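Local coordinates for protein WZI (Escherichia coli, PDB 2YNK) that is an outer membrane beta-barrel lectin that binds carbohydrate and underpins assembly of the group 1 capsule, at residues Gln34-Arg39 with Ala177-Pro182; Ser26-Pro31 with Arg217-Pro222; Arg20-Leu25 with Lys42-Ser47; Leu3-Asn8 with Gln147-Trp152. All blocks are in the same frame, centred on the assembly; numbering follows the deposited sequence.

All four contacts tie the N-terminal part of the chain together or to the 18-stranded barrel. Contacts 1 and 2, with centres about 11 Å apart, join the helix 34-42 and the segment 26-31 to a barrel loop and a barrel strand. Contact 3, its centre about 14 Å from that of contact 1, joins two loops of the N-terminal part and meets contact 1 where L25 packs on E36. Contact 4 lies nearest the centre of the chain, about 6 Å from it between centres; it is about 13 Å from contact 2 and shares with it the small sheet of strands 29-30 and 151-152. Bound octane touches P182 of contact 1 and, as another molecule, Q147 of contact 4.

Contact 1 (Gln34-Arg39 with Ala177-Pro182); sequences QEEIAR and AEQAAP. With OCT (N-octane), chain K.
E36 and Q179 meet at the centre of this contact, their side chains crossing at about a right angle. The backbone N of Q179 donates to OE1 of E36 over 3.0 Å, reaching the carboxylate from above its plane, 44° out of it. CG of E36 lies 3.4 Å from NE2 of Q179, so the amide rests against the aliphatic part of the glutamate. A bend at chi2 (62°) turns the E36 carboxylate onward along the helix, toward R39, where its other oxygen, OE2, forms a 2.9 Å salt bridge with NH1 of R39. One carboxylate thus grips both a loop peptide and a helix side chain. R39 also lays its CD 3.5 Å from OE1 of E178, while E35 sets its CB against CB of A177 at 4.4 Å. Further out, the E35 carboxylate is held by W142 and by the backbone N of G2, and Q179 NE2 makes a weak bond to A177 O. At the end of the segment 177-182, CB of P182 touches C1 of a bound octane at 3.6 Å. This is the docking of an N-terminal helix on the loop between the neighbouring strands 170-176 and 193-201 of an outer membrane beta-barrel.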
loop_
_atom_site.group_PDB
_atom_site.type_symbol
_atom_site.label_atom_id
_atom_site.label_comp_id
_atom_site.label_asym_id
_atom_site.label_seq_id
_atom_site.Cartn_x
_atom_site.Cartn_y
_atom_site.Cartn_z
ATOM N N GLN A 34 7.109 -13.011 5.242
ATOM C CA GLN A 34 8.371 -13.321 4.569
ATOM C C GLN A 34 8.413 -14.821 4.205
ATOM O O GLN A 34 8.853 -15.203 3.124
ATOM C CB GLN A 34 9.569 -12.946 5.463
ATOM C CG GLN A 34 10.826 -12.568 4.698
ATOM C CD GLN A 34 12.072 -12.523 5.569
ATOM O OE1 GLN A 34 12.122 -11.822 6.579
ATOM N NE2 GLN A 34 13.094 -13.276 5.171
ATOM N N GLU A 35 7.904 -15.644 5.115
ATOM C CA GLU A 35 7.861 -17.086 4.953
ATOM C C GLU A 35 7.139 -17.475 3.657
ATOM O O GLU A 35 7.454 -18.514 3.049
ATOM C CB GLU A 35 7.180 -17.739 6.169
ATOM C CG GLU A 35 7.952 -17.621 7.487
ATOM C CD GLU A 35 7.957 -16.215 8.102
ATOM O OE1 GLU A 35 7.135 -15.350 7.711
ATOM O OE2 GLU A 35 8.802 -15.962 8.987
ATOM N N GLU A 36 6.189 -16.633 3.241
ATOM C CA GLU A 36 5.466 -16.812 1.980
ATOM C C GLU A 36 6.314 -16.373 0.778
ATOM O O GLU A 36 6.229 -16.973 -0.303
ATOM C CB GLU A 36 4.129 -16.056 2.024
ATOM C CG GLU A 36 3.373 -15.961 0.704
ATOM C CD GLU A 36 2.951 -17.306 0.141
ATOM O OE1 GLU A 36 2.945 -18.316 0.880
ATOM O OE2 GLU A 36 2.621 -17.353 -1.060
ATOM N N ILE A 37 7.127 -15.335 0.955
ATOM C CA ILE A 37 8.072 -14.951 -0.093
ATOM C C ILE A 37 9.098 -16.093 -0.294
ATOM O O ILE A 37 9.409 -16.464 -1.421
ATOM C CB ILE A 37 8.810 -13.624 0.200
ATOM C CG1 ILE A 37 7.841 -12.486 0.574
ATOM C CG2 ILE A 37 9.600 -13.179 -1.022
ATOM C CD1 ILE A 37 8.536 -11.174 0.910
ATOM N N ALA A 38 9.593 -16.652 0.812
ATOM C CA ALA A 38 10.614 -17.702 0.808
ATOM C C ALA A 38 10.158 -18.950 0.047
ATOM O O ALA A 38 10.921 -19.548 -0.723
ATOM C CB ALA A 38 10.975 -18.069 2.241
ATOM N N ARG A 39 8.903 -19.323 0.279
ATOM C CA ARG A 39 8.297 -20.497 -0.319
ATOM C C ARG A 39 8.214 -20.332 -1.834
ATOM O O ARG A 39 8.691 -21.190 -2.587
ATOM C CB ARG A 39 6.920 -20.708 0.307
ATOM C CG ARG A 39 6.096 -21.859 -0.235
ATOM C CD ARG A 39 4.715 -21.867 0.407
ATOM N NE ARG A 39 3.642 -21.994 -0.579
ATOM C CZ ARG A 39 3.296 -21.050 -1.458
ATOM N NH1 ARG A 39 3.938 -19.883 -1.509
ATOM N NH2 ARG A 39 2.299 -21.281 -2.309
ATOM N N ALA A 177 1.146 -17.191 7.814
ATOM C CA ALA A 177 2.573 -17.082 7.485
ATOM C C ALA A 177 2.761 -17.652 6.088
ATOM O O ALA A 177 2.921 -16.900 5.131
ATOM C CB ALA A 177 3.433 -17.807 8.507
ATOM N N GLU A 178 2.712 -18.978 5.965
ATOM C CA GLU A 178 2.673 -19.618 4.650
ATOM C C GLU A 178 1.227 -19.698 4.199
ATOM O O GLU A 178 0.335 -19.927 5.018
ATOM C CB GLU A 178 3.291 -21.008 4.689
ATOM C CG GLU A 178 4.795 -21.001 4.511
ATOM C CD GLU A 178 5.376 -22.398 4.432
ATOM O OE1 GLU A 178 4.889 -23.213 3.616
ATOM O OE2 GLU A 178 6.327 -22.683 5.185
ATOM N N GLN A 179 1.005 -19.518 2.898
ATOM C CA GLN A 179 -0.334 -19.359 2.352
ATOM C C GLN A 179 -0.652 -20.429 1.309
ATOM O O GLN A 179 -1.239 -20.132 0.266
ATOM C CB GLN A 179 -0.470 -17.947 1.754
ATOM C CG GLN A 179 -0.531 -16.843 2.809
ATOM C CD GLN A 179 -0.008 -15.513 2.318
ATOM O OE1 GLN A 179 -0.538 -14.930 1.370
ATOM N NE2 GLN A 179 1.037 -15.016 2.973
ATOM N N ALA A 180 -0.290 -21.679 1.606
ATOM C CA ALA A 180 -0.551 -22.808 0.699
ATOM C C ALA A 180 -2.042 -23.083 0.553
ATOM O O ALA A 180 -2.850 -22.566 1.317
ATOM C CB ALA A 180 0.165 -24.059 1.185
ATOM N N ALA A 181 -2.408 -23.892 -0.437
ATOM C CA ALA A 181 -3.810 -24.258 -0.661
ATOM C C ALA A 181 -4.307 -25.228 0.413
ATOM O O ALA A 181 -3.508 -25.918 1.043
ATOM C CB ALA A 181 -3.986 -24.857 -2.043
ATOM N N PRO A 182 -5.627 -25.287 0.633
ATOM C CA PRO A 182 -6.123 -26.170 1.684
ATOM C C PRO A 182 -5.885 -27.652 1.374
ATOM O O PRO A 182 -5.980 -28.055 0.214
ATOM C CB PRO A 182 -7.627 -25.863 1.733
ATOM C CG PRO A 182 -7.829 -24.633 0.918
ATOM C CD PRO A 182 -6.722 -24.611 -0.079
HETATM C C1 OCT K . -7.108 -27.294 5.012
HETATM C C2 OCT K . -8.484 -26.765 5.356
HETATM C C3 OCT K . -8.417 -25.274 5.666
HETATM C C4 OCT K . -9.787 -24.700 6.025
HETATM C C5 OCT K . -9.965 -23.274 5.503
HETATM C C6 OCT K . -10.687 -23.238 4.155
HETATM C C7 OCT K . -10.386 -21.953 3.383
HETATM C C8 OCT K . -11.643 -21.365 2.783
#

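Contact 2 (Ser26-Pro31 with Arg217-Pro222); sequences SLSTWP and RFTFSP
R217 presents the edge of its guanidinium group to S28 and T29. NH2 donates to OG of S28 over 3.2 Å, with the hydroxyl only 3° out of the guanidinium plane, and NE donates to OG1 of T29; that second bond is modelled as very short, and its exact length is doubtful. The arginine reaches across with its chain extended from CG to NE, sliding past T29 in the opposite direction. Bonds from NE and NH2, along one edge of the group, would limit its rotation. NH2 also forms a salt bridge to D274, and a bound hexane touches the arginine, while E227 takes a further bond with S28 OG. The looser half of this buried contact is T219: its CG2 lies 4.0 Å from both OG of S28 and OG1 of T29, a loose van der Waals approach. F218 and F220 have their CB atoms directed away from 26-31. Polar residues facing inward from strand 212-221 and phenylalanines on its other face are what is expected of a membrane beta-barrel wall, here clasping a short inner strand, 29-30.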
loop_
_atom_site.group_PDB
_atom_site.type_symbol
_atom_site.label_atom_id
_atom_site.label_comp_id
_atom_site.label_asym_id
_atom_site.label_seq_id
_atom_site.Cartn_x
_atom_site.Cartn_y
_atom_site.Cartn_z
ATOM N N SER A 26 0.858 -13.777 -4.183
ATOM C CA SER A 26 -0.047 -12.643 -4.088
ATOM C C SER A 26 0.674 -11.396 -3.563
ATOM O O SER A 26 1.425 -11.455 -2.581
ATOM C CB SER A 26 -1.217 -12.961 -3.177
ATOM O OG SER A 26 -2.157 -11.908 -3.229
ATOM N N LEU A 27 0.442 -10.274 -4.231
ATOM C CA LEU A 27 0.985 -9.002 -3.798
ATOM C C LEU A 27 -0.130 -7.994 -3.540
ATOM O O LEU A 27 0.104 -6.798 -3.619
ATOM C CB LEU A 27 1.939 -8.459 -4.858
ATOM C CG LEU A 27 3.147 -9.331 -5.186
ATOM C CD1 LEU A 27 3.942 -8.727 -6.337
ATOM C CD2 LEU A 27 4.028 -9.506 -3.966
ATOM N N SER A 28 -1.335 -8.464 -3.222
ATOM C CA SER A 28 -2.470 -7.551 -3.041
ATOM C C SER A 28 -2.916 -7.412 -1.578
ATOM O O SER A 28 -3.901 -6.734 -1.291
ATOM C CB SER A 28 -3.646 -7.981 -3.917
ATOM O OG SER A 28 -4.265 -9.135 -3.396
ATOM N N THR A 29 -2.189 -8.038 -0.659
ATOM C CA THR A 29 -2.435 -7.880 0.760
ATOM C C THR A 29 -1.115 -7.701 1.489
ATOM O O THR A 29 -0.399 -8.675 1.750
ATOM C CB THR A 29 -3.198 -9.075 1.325
ATOM O OG1 THR A 29 -4.533 -9.042 0.821
ATOM C CG2 THR A 29 -3.256 -9.035 2.819
ATOM N N TRP A 30 -0.802 -6.438 1.799
ATOM C CA TRP A 30 0.351 -6.088 2.613
ATOM C C TRP A 30 -0.078 -5.773 4.016
ATOM O O TRP A 30 -1.184 -5.293 4.225
ATOM C CB TRP A 30 1.062 -4.897 2.019
ATOM C CG TRP A 30 1.634 -5.188 0.666
ATOM C CD1 TRP A 30 0.946 -5.404 -0.518
ATOM C CD2 TRP A 30 3.049 -5.327 0.318
ATOM N NE1 TRP A 30 1.815 -5.656 -1.544
ATOM C CE2 TRP A 30 3.090 -5.620 -1.110
ATOM C CE3 TRP A 30 4.238 -5.235 1.023
ATOM C CZ2 TRP A 30 4.281 -5.806 -1.784
ATOM C CZ3 TRP A 30 5.435 -5.425 0.335
ATOM C CH2 TRP A 30 5.455 -5.705 -1.037
ATOM N N PRO A 31 0.792 -6.033 5.002
ATOM C CA PRO A 31 2.151 -6.527 4.845
ATOM C C PRO A 31 2.196 -7.999 4.433
ATOM O O PRO A 31 1.250 -8.747 4.690
ATOM C CB PRO A 31 2.741 -6.332 6.237
ATOM C CG PRO A 31 1.594 -6.551 7.131
ATOM C CD PRO A 31 0.418 -5.945 6.420
ATOM N N ARG A 217 -9.977 -8.992 5.485
ATOM C CA ARG A 217 -9.724 -9.161 4.072
ATOM C C ARG A 217 -9.375 -10.612 3.760
ATOM O O ARG A 217 -8.657 -11.272 4.519
ATOM C CB ARG A 217 -8.595 -8.246 3.630
ATOM C CG ARG A 217 -8.072 -8.588 2.245
ATOM C CD ARG A 217 -7.116 -7.543 1.724
ATOM N NE ARG A 217 -6.676 -7.880 0.377
ATOM C CZ ARG A 217 -7.380 -7.655 -0.729
ATOM N NH1 ARG A 217 -8.587 -7.089 -0.664
ATOM N NH2 ARG A 217 -6.874 -7.999 -1.909
ATOM N N PHE A 218 -9.883 -11.082 2.628
ATOM C CA PHE A 218 -9.701 -12.457 2.194
ATOM C C PHE A 218 -9.367 -12.463 0.716
ATOM O O PHE A 218 -9.966 -11.712 -0.061
ATOM C CB PHE A 218 -10.979 -13.257 2.427
ATOM C CG PHE A 218 -10.861 -14.712 2.071
ATOM C CD1 PHE A 218 -10.429 -15.640 3.011
ATOM C CD2 PHE A 218 -11.200 -15.163 0.796
ATOM C CE1 PHE A 218 -10.330 -16.983 2.684
ATOM C CE2 PHE A 218 -11.102 -16.503 0.467
ATOM C CZ PHE A 218 -10.662 -17.411 1.411
ATOM N N THR A 219 -8.406 -13.304 0.334
ATOM C CA THR A 219 -8.063 -13.498 -1.073
ATOM C C THR A 219 -7.810 -14.968 -1.384
ATOM O O THR A 219 -7.394 -15.740 -0.515
ATOM C CB THR A 219 -6.801 -12.726 -1.444
ATOM O OG1 THR A 219 -5.796 -13.014 -0.477
ATOM C CG2 THR A 219 -7.062 -11.236 -1.452
ATOM N N PHE A 220 -8.060 -15.346 -2.633
ATOM C CA PHE A 220 -7.739 -16.688 -3.094
ATOM C C PHE A 220 -7.552 -16.732 -4.595
ATOM O O PHE A 220 -8.153 -15.939 -5.338
ATOM C CB PHE A 220 -8.799 -17.707 -2.657
ATOM C CG PHE A 220 -10.105 -17.601 -3.397
ATOM C CD1 PHE A 220 -10.915 -16.489 -3.245
ATOM C CD2 PHE A 220 -10.530 -18.622 -4.227
ATOM C CE1 PHE A 220 -12.119 -16.393 -3.912
ATOM C CE2 PHE A 220 -11.734 -18.538 -4.898
ATOM C CZ PHE A 220 -12.532 -17.420 -4.741
ATOM N N SER A 221 -6.713 -17.677 -5.018
ATOM C CA SER A 221 -6.373 -17.873 -6.418
ATOM C C SER A 221 -6.738 -19.309 -6.879
ATOM O O SER A 221 -5.934 -20.243 -6.753
ATOM C CB SER A 221 -4.886 -17.572 -6.614
ATOM O OG SER A 221 -4.619 -17.197 -7.952
ATOM N N PRO A 222 -7.959 -19.493 -7.407
ATOM C CA PRO A 222 -8.370 -20.830 -7.839
ATOM C C PRO A 222 -7.537 -21.378 -9.005
ATOM O O PRO A 222 -7.349 -22.590 -9.103
ATOM C CB PRO A 222 -9.836 -20.657 -8.264
ATOM C CG PRO A 222 -10.178 -19.225 -8.091
ATOM C CD PRO A 222 -8.946 -18.456 -7.742
#

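Contact 3 (Arg20-Leu25 with Lys42-Ser47); sequences RGVIHL and KKAKPS
The V22-I23 peptide is met in its carbonyl plane: N of K45 donates to O of V22 over 3.0 Å, on a lone pair, with an N-H...O angle of 153°. The same oxygen receives a CA-H...O contact from A44, whose CA is 3.3 Å away. The V22 side chain lies alongside the backbone of K45. With CG1 anti to the backbone N (chi1 179°), that methyl comes 3.6 Å from K45 O and 4.3 Å from CB of the P46 ring. On the neighbouring residue, CG2 of I23 packs 3.7 Å from CB of A44, making a small apolar patch next to the hydrogen bond, while the K45 side chain leads away from 20-25. G21, with positive phi, ends the preceding helix in a Schellman motif and turns the chain toward V22. Helix 8-19 covers this patch through L17, which touches V22 and I23, and helix 49-65 borders it, E51 touching V22 and P46, L55 touching A44 and P46.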
loop_
_atom_site.group_PDB
_atom_site.type_symbol
_atom_site.label_atom_id
_atom_site.label_comp_id
_atom_site.label_asym_id
_atom_site.label_seq_id
_atom_site.Cartn_x
_atom_site.Cartn_y
_atom_site.Cartn_z
ATOM N N ARG A 20 5.399 -12.625 -14.882
ATOM C CA ARG A 20 6.134 -13.379 -15.884
ATOM C C ARG A 20 6.106 -14.871 -15.596
ATOM O O ARG A 20 6.740 -15.632 -16.305
ATOM C CB ARG A 20 7.593 -12.923 -15.930
ATOM C CG ARG A 20 7.789 -11.505 -16.436
ATOM C CD ARG A 20 9.261 -11.134 -16.464
ATOM N NE ARG A 20 10.001 -11.936 -17.437
ATOM C CZ ARG A 20 10.014 -11.722 -18.750
ATOM N NH1 ARG A 20 9.326 -10.721 -19.282
ATOM N NH2 ARG A 20 10.722 -12.525 -19.543
ATOM N N GLY A 21 5.406 -15.290 -14.545
ATOM C CA GLY A 21 5.288 -16.707 -14.215
ATOM C C GLY A 21 6.509 -17.362 -13.578
ATOM O O GLY A 21 6.504 -18.566 -13.346
ATOM N N VAL A 22 7.547 -16.590 -13.283
ATOM C CA VAL A 22 8.739 -17.125 -12.632
ATOM C C VAL A 22 8.490 -17.516 -11.178
ATOM O O VAL A 22 9.186 -18.375 -10.650
ATOM C CB VAL A 22 9.880 -16.106 -12.645
ATOM C CG1 VAL A 22 11.107 -16.669 -11.942
ATOM C CG2 VAL A 22 10.195 -15.685 -14.073
ATOM N N ILE A 23 7.545 -16.834 -10.520
ATOM C CA ILE A 23 7.038 -17.236 -9.197
ATOM C C ILE A 23 5.518 -17.051 -9.126
ATOM O O ILE A 23 4.919 -16.433 -10.010
ATOM C CB ILE A 23 7.718 -16.483 -8.031
ATOM C CG1 ILE A 23 7.602 -14.968 -8.192
ATOM C CG2 ILE A 23 9.181 -16.872 -7.920
ATOM C CD1 ILE A 23 8.405 -14.184 -7.167
ATOM N N HIS A 24 4.899 -17.627 -8.096
ATOM C CA HIS A 24 3.473 -17.448 -7.847
ATOM C C HIS A 24 3.311 -16.900 -6.464
ATOM O O HIS A 24 3.713 -17.540 -5.496
ATOM C CB HIS A 24 2.727 -18.755 -8.028
ATOM C CG HIS A 24 2.939 -19.375 -9.391
ATOM N ND1 HIS A 24 2.559 -18.761 -10.532
ATOM C CD2 HIS A 24 3.541 -20.579 -9.771
ATOM C CE1 HIS A 24 2.890 -19.532 -11.587
ATOM N NE2 HIS A 24 3.491 -20.644 -11.119
ATOM N N LEU A 25 2.747 -15.697 -6.357
ATOM C CA LEU A 25 2.752 -14.981 -5.099
ATOM C C LEU A 25 1.802 -13.800 -5.113
ATOM O O LEU A 25 1.937 -12.899 -5.944
ATOM C CB LEU A 25 4.159 -14.454 -4.843
ATOM C CG LEU A 25 4.377 -13.729 -3.526
ATOM C CD1 LEU A 25 4.169 -14.720 -2.397
ATOM C CD2 LEU A 25 5.771 -13.129 -3.477
ATOM N N LYS A 42 11.523 -20.731 -3.571
ATOM C CA LYS A 42 12.091 -22.071 -3.629
ATOM C C LYS A 42 11.566 -22.880 -4.809
ATOM O O LYS A 42 12.182 -23.877 -5.187
ATOM C CB LYS A 42 11.856 -22.811 -2.311
ATOM C CG LYS A 42 12.752 -22.287 -1.201
ATOM C CD LYS A 42 12.297 -22.726 0.182
ATOM C CE LYS A 42 13.036 -21.966 1.284
ATOM N NZ LYS A 42 12.786 -22.542 2.639
ATOM N N LYS A 43 10.443 -22.452 -5.389
ATOM C CA LYS A 43 9.876 -23.110 -6.575
ATOM C C LYS A 43 9.889 -22.153 -7.765
ATOM O O LYS A 43 8.985 -22.161 -8.602
ATOM C CB LYS A 43 8.462 -23.637 -6.286
ATOM C CG LYS A 43 8.388 -24.470 -5.004
ATOM C CD LYS A 43 7.730 -25.838 -5.174
ATOM C CE LYS A 43 8.108 -26.775 -4.027
ATOM N NZ LYS A 43 7.111 -27.862 -3.814
ATOM N N ALA A 44 10.948 -21.347 -7.830
ATOM C CA ALA A 44 11.104 -20.330 -8.862
ATOM C C ALA A 44 11.669 -20.959 -10.131
ATOM O O ALA A 44 12.677 -21.667 -10.089
ATOM C CB ALA A 44 12.017 -19.212 -8.376
ATOM N N LYS A 45 11.018 -20.678 -11.255
ATOM C CA LYS A 45 11.437 -21.180 -12.550
ATOM C C LYS A 45 11.842 -20.017 -13.457
ATOM O O LYS A 45 11.029 -19.506 -14.231
ATOM C CB LYS A 45 10.313 -22.014 -13.173
ATOM C CG LYS A 45 10.055 -23.323 -12.431
ATOM C CD LYS A 45 9.043 -24.212 -13.147
ATOM C CE LYS A 45 8.775 -25.504 -12.379
ATOM N NZ LYS A 45 7.939 -26.473 -13.153
ATOM N N PRO A 46 13.102 -19.568 -13.335
ATOM C CA PRO A 46 13.652 -18.615 -14.291
ATOM C C PRO A 46 14.142 -19.310 -15.556
ATOM O O PRO A 46 14.486 -20.489 -15.520
ATOM C CB PRO A 46 14.829 -17.996 -13.535
ATOM C CG PRO A 46 15.250 -19.039 -12.561
ATOM C CD PRO A 46 14.011 -19.803 -12.197
ATOM N N SER A 47 14.141 -18.580 -16.667
ATOM C CA SER A 47 14.696 -19.070 -17.928
ATOM C C SER A 47 15.507 -18.014 -18.690
ATOM O O SER A 47 16.131 -18.331 -19.700
ATOM C CB SER A 47 13.572 -19.602 -18.814
ATOM O OG SER A 47 12.543 -18.642 -18.947
#

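Contact 4 (Leu3-Asn8 with Gln147-Trp152); sequences LVVNDN and QVPQWW
V5 and V148 come together through their CG1 methyls, 3.6 Å apart: that of V5 stands anti to its carbonyl carbon (chi1 -66°), that of V148 anti to its backbone N (chi1 177°). CB of V5 also lies 4.1 Å from CG of P149, so the proline ring and the V148 methyl both pack on this one valine. One residue on, N6 points its amide toward the chain of 147-152. ND2 gives a weak hydrogen bond, 3.4 Å long, to O of Q150 and lies 3.8 Å from CB of W151. The amide plane stands 75° from the indole plane, and the two side chains run crosswise. The contact sits near the centre of the chain, within the 18-stranded barrel: 147-152 leaves the barrel wall after strand 141-145 and pairs through strand 151-152 with strand 29-30, consistent with an N-terminal part that reaches into the barrel interior. Q150 turns its CB away from 3-8, and its amide is bonded to Q196, S198 and R162. D7 is the N-cap of helix 8-19, its OD2 bonded to the backbone N of L10, and OD1 forms a salt bridge to R61. Y133 of the barrel wall touches both L3 and V148.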
loop_
_atom_site.group_PDB
_atom_site.type_symbol
_atom_site.label_atom_id
_atom_site.label_comp_id
_atom_site.label_asym_id
_atom_site.label_seq_id
_atom_site.Cartn_x
_atom_site.Cartn_y
_atom_site.Cartn_z
ATOM N N LEU A 3 6.828 -10.040 9.242
ATOM C CA LEU A 3 6.103 -9.147 8.345
ATOM C C LEU A 3 7.057 -8.360 7.457
ATOM O O LEU A 3 8.196 -8.093 7.834
ATOM C CB LEU A 3 5.246 -8.167 9.141
ATOM C CG LEU A 3 4.225 -8.780 10.099
ATOM C CD1 LEU A 3 3.347 -7.670 10.681
ATOM C CD2 LEU A 3 3.406 -9.865 9.405
ATOM N N VAL A 4 6.566 -8.007 6.271
ATOM C CA VAL A 4 7.300 -7.192 5.313
ATOM C C VAL A 4 6.325 -6.109 4.847
ATOM O O VAL A 4 5.486 -6.351 3.990
ATOM C CB VAL A 4 7.823 -8.024 4.116
ATOM C CG1 VAL A 4 8.849 -7.235 3.311
ATOM C CG2 VAL A 4 8.413 -9.335 4.608
ATOM N N VAL A 5 6.426 -4.930 5.460
ATOM C CA VAL A 5 5.524 -3.817 5.180
ATOM C C VAL A 5 5.810 -3.182 3.817
ATOM O O VAL A 5 6.834 -3.473 3.189
ATOM C CB VAL A 5 5.603 -2.731 6.285
ATOM C CG1 VAL A 5 5.079 -3.282 7.605
ATOM C CG2 VAL A 5 7.017 -2.188 6.423
ATOM N N ASN A 6 4.902 -2.315 3.377
ATOM C CA ASN A 6 4.996 -1.681 2.068
ATOM C C ASN A 6 6.407 -1.204 1.731
ATOM O O ASN A 6 6.873 -0.217 2.282
ATOM C CB ASN A 6 4.054 -0.469 1.973
ATOM C CG ASN A 6 2.614 -0.809 2.266
ATOM O OD1 ASN A 6 2.299 -1.868 2.811
ATOM N ND2 ASN A 6 1.727 0.103 1.918
ATOM N N ASP A 7 7.085 -1.917 0.836
ATOM C CA ASP A 7 8.318 -1.435 0.209
ATOM C C ASP A 7 8.044 -1.396 -1.279
ATOM O O ASP A 7 7.428 -2.305 -1.818
ATOM C CB ASP A 7 9.473 -2.378 0.497
ATOM C CG ASP A 7 10.793 -1.872 -0.064
ATOM O OD1 ASP A 7 11.218 -0.765 0.332
ATOM O OD2 ASP A 7 11.417 -2.586 -0.886
ATOM N N ASN A 8 8.479 -0.346 -1.949
ATOM C CA ASN A 8 8.080 -0.144 -3.340
ATOM C C ASN A 8 9.011 -0.896 -4.294
ATOM O O ASN A 8 8.555 -1.488 -5.268
ATOM C CB ASN A 8 8.045 1.346 -3.672
ATOM C CG ASN A 8 7.539 1.624 -5.064
ATOM O OD1 ASN A 8 6.481 1.148 -5.460
ATOM N ND2 ASN A 8 8.286 2.414 -5.815
ATOM N N GLN A 147 2.291 0.018 15.042
ATOM C CA GLN A 147 1.729 0.910 14.047
ATOM C C GLN A 147 2.181 0.422 12.700
ATOM O O GLN A 147 3.126 0.974 12.124
ATOM C CB GLN A 147 2.178 2.355 14.280
ATOM C CG GLN A 147 1.529 2.976 15.502
ATOM C CD GLN A 147 1.920 4.419 15.746
ATOM O OE1 GLN A 147 2.957 4.897 15.279
ATOM N NE2 GLN A 147 1.089 5.124 16.499
ATOM N N VAL A 148 1.512 -0.623 12.203
ATOM C CA VAL A 148 1.905 -1.249 10.937
ATOM C C VAL A 148 1.033 -0.755 9.785
ATOM O O VAL A 148 -0.190 -0.891 9.841
ATOM C CB VAL A 148 1.814 -2.795 10.995
ATOM C CG1 VAL A 148 2.164 -3.401 9.638
ATOM C CG2 VAL A 148 2.714 -3.333 12.087
ATOM N N PRO A 149 1.658 -0.197 8.730
ATOM C CA PRO A 149 0.889 0.137 7.536
ATOM C C PRO A 149 0.436 -1.099 6.771
ATOM O O PRO A 149 1.121 -2.152 6.797
ATOM C CB PRO A 149 1.881 0.944 6.690
ATOM C CG PRO A 149 3.217 0.476 7.129
ATOM C CD PRO A 149 3.072 0.195 8.595
ATOM N N GLN A 150 -0.698 -0.955 6.084
ATOM C CA GLN A 150 -1.240 -2.019 5.236
ATOM C C GLN A 150 -1.374 -1.548 3.795
ATOM O O GLN A 150 -1.206 -0.348 3.491
ATOM C CB GLN A 150 -2.617 -2.453 5.738
ATOM C CG GLN A 150 -2.626 -3.163 7.079
ATOM C CD GLN A 150 -3.934 -2.959 7.824
ATOM O OE1 GLN A 150 -4.299 -1.829 8.184
ATOM N NE2 GLN A 150 -4.640 -4.055 8.077
ATOM N N TRP A 151 -1.669 -2.508 2.918
ATOM C CA TRP A 151 -2.159 -2.208 1.580
ATOM C C TRP A 151 -3.115 -3.263 1.162
ATOM O O TRP A 151 -2.756 -4.443 1.128
ATOM C CB TRP A 151 -1.027 -2.131 0.588
ATOM C CG TRP A 151 -1.424 -1.643 -0.778
ATOM C CD1 TRP A 151 -1.888 -2.396 -1.849
ATOM C CD2 TRP A 151 -1.372 -0.268 -1.275
ATOM N NE1 TRP A 151 -2.119 -1.602 -2.945
ATOM C CE2 TRP A 151 -1.829 -0.311 -2.662
ATOM C CE3 TRP A 151 -1.003 0.954 -0.727
ATOM C CZ2 TRP A 151 -1.901 0.830 -3.443
ATOM C CZ3 TRP A 151 -1.073 2.094 -1.531
ATOM C CH2 TRP A 151 -1.507 2.028 -2.853
ATOM N N TRP A 152 -4.342 -2.855 0.842
ATOM C CA TRP A 152 -5.390 -3.795 0.436
ATOM C C TRP A 152 -5.786 -3.634 -1.012
ATOM O O TRP A 152 -6.562 -2.735 -1.368
ATOM C CB TRP A 152 -6.598 -3.642 1.341
ATOM C CG TRP A 152 -6.422 -4.293 2.685
ATOM C CD1 TRP A 152 -5.254 -4.799 3.253
ATOM C CD2 TRP A 152 -7.448 -4.494 3.702
ATOM N NE1 TRP A 152 -5.496 -5.295 4.503
ATOM C CE2 TRP A 152 -6.789 -5.155 4.825
ATOM C CE3 TRP A 152 -8.797 -4.201 3.792
ATOM C CZ2 TRP A 152 -7.471 -5.510 5.962
ATOM C CZ3 TRP A 152 -9.481 -4.565 4.943
ATOM C CH2 TRP A 152 -8.833 -5.201 6.004
#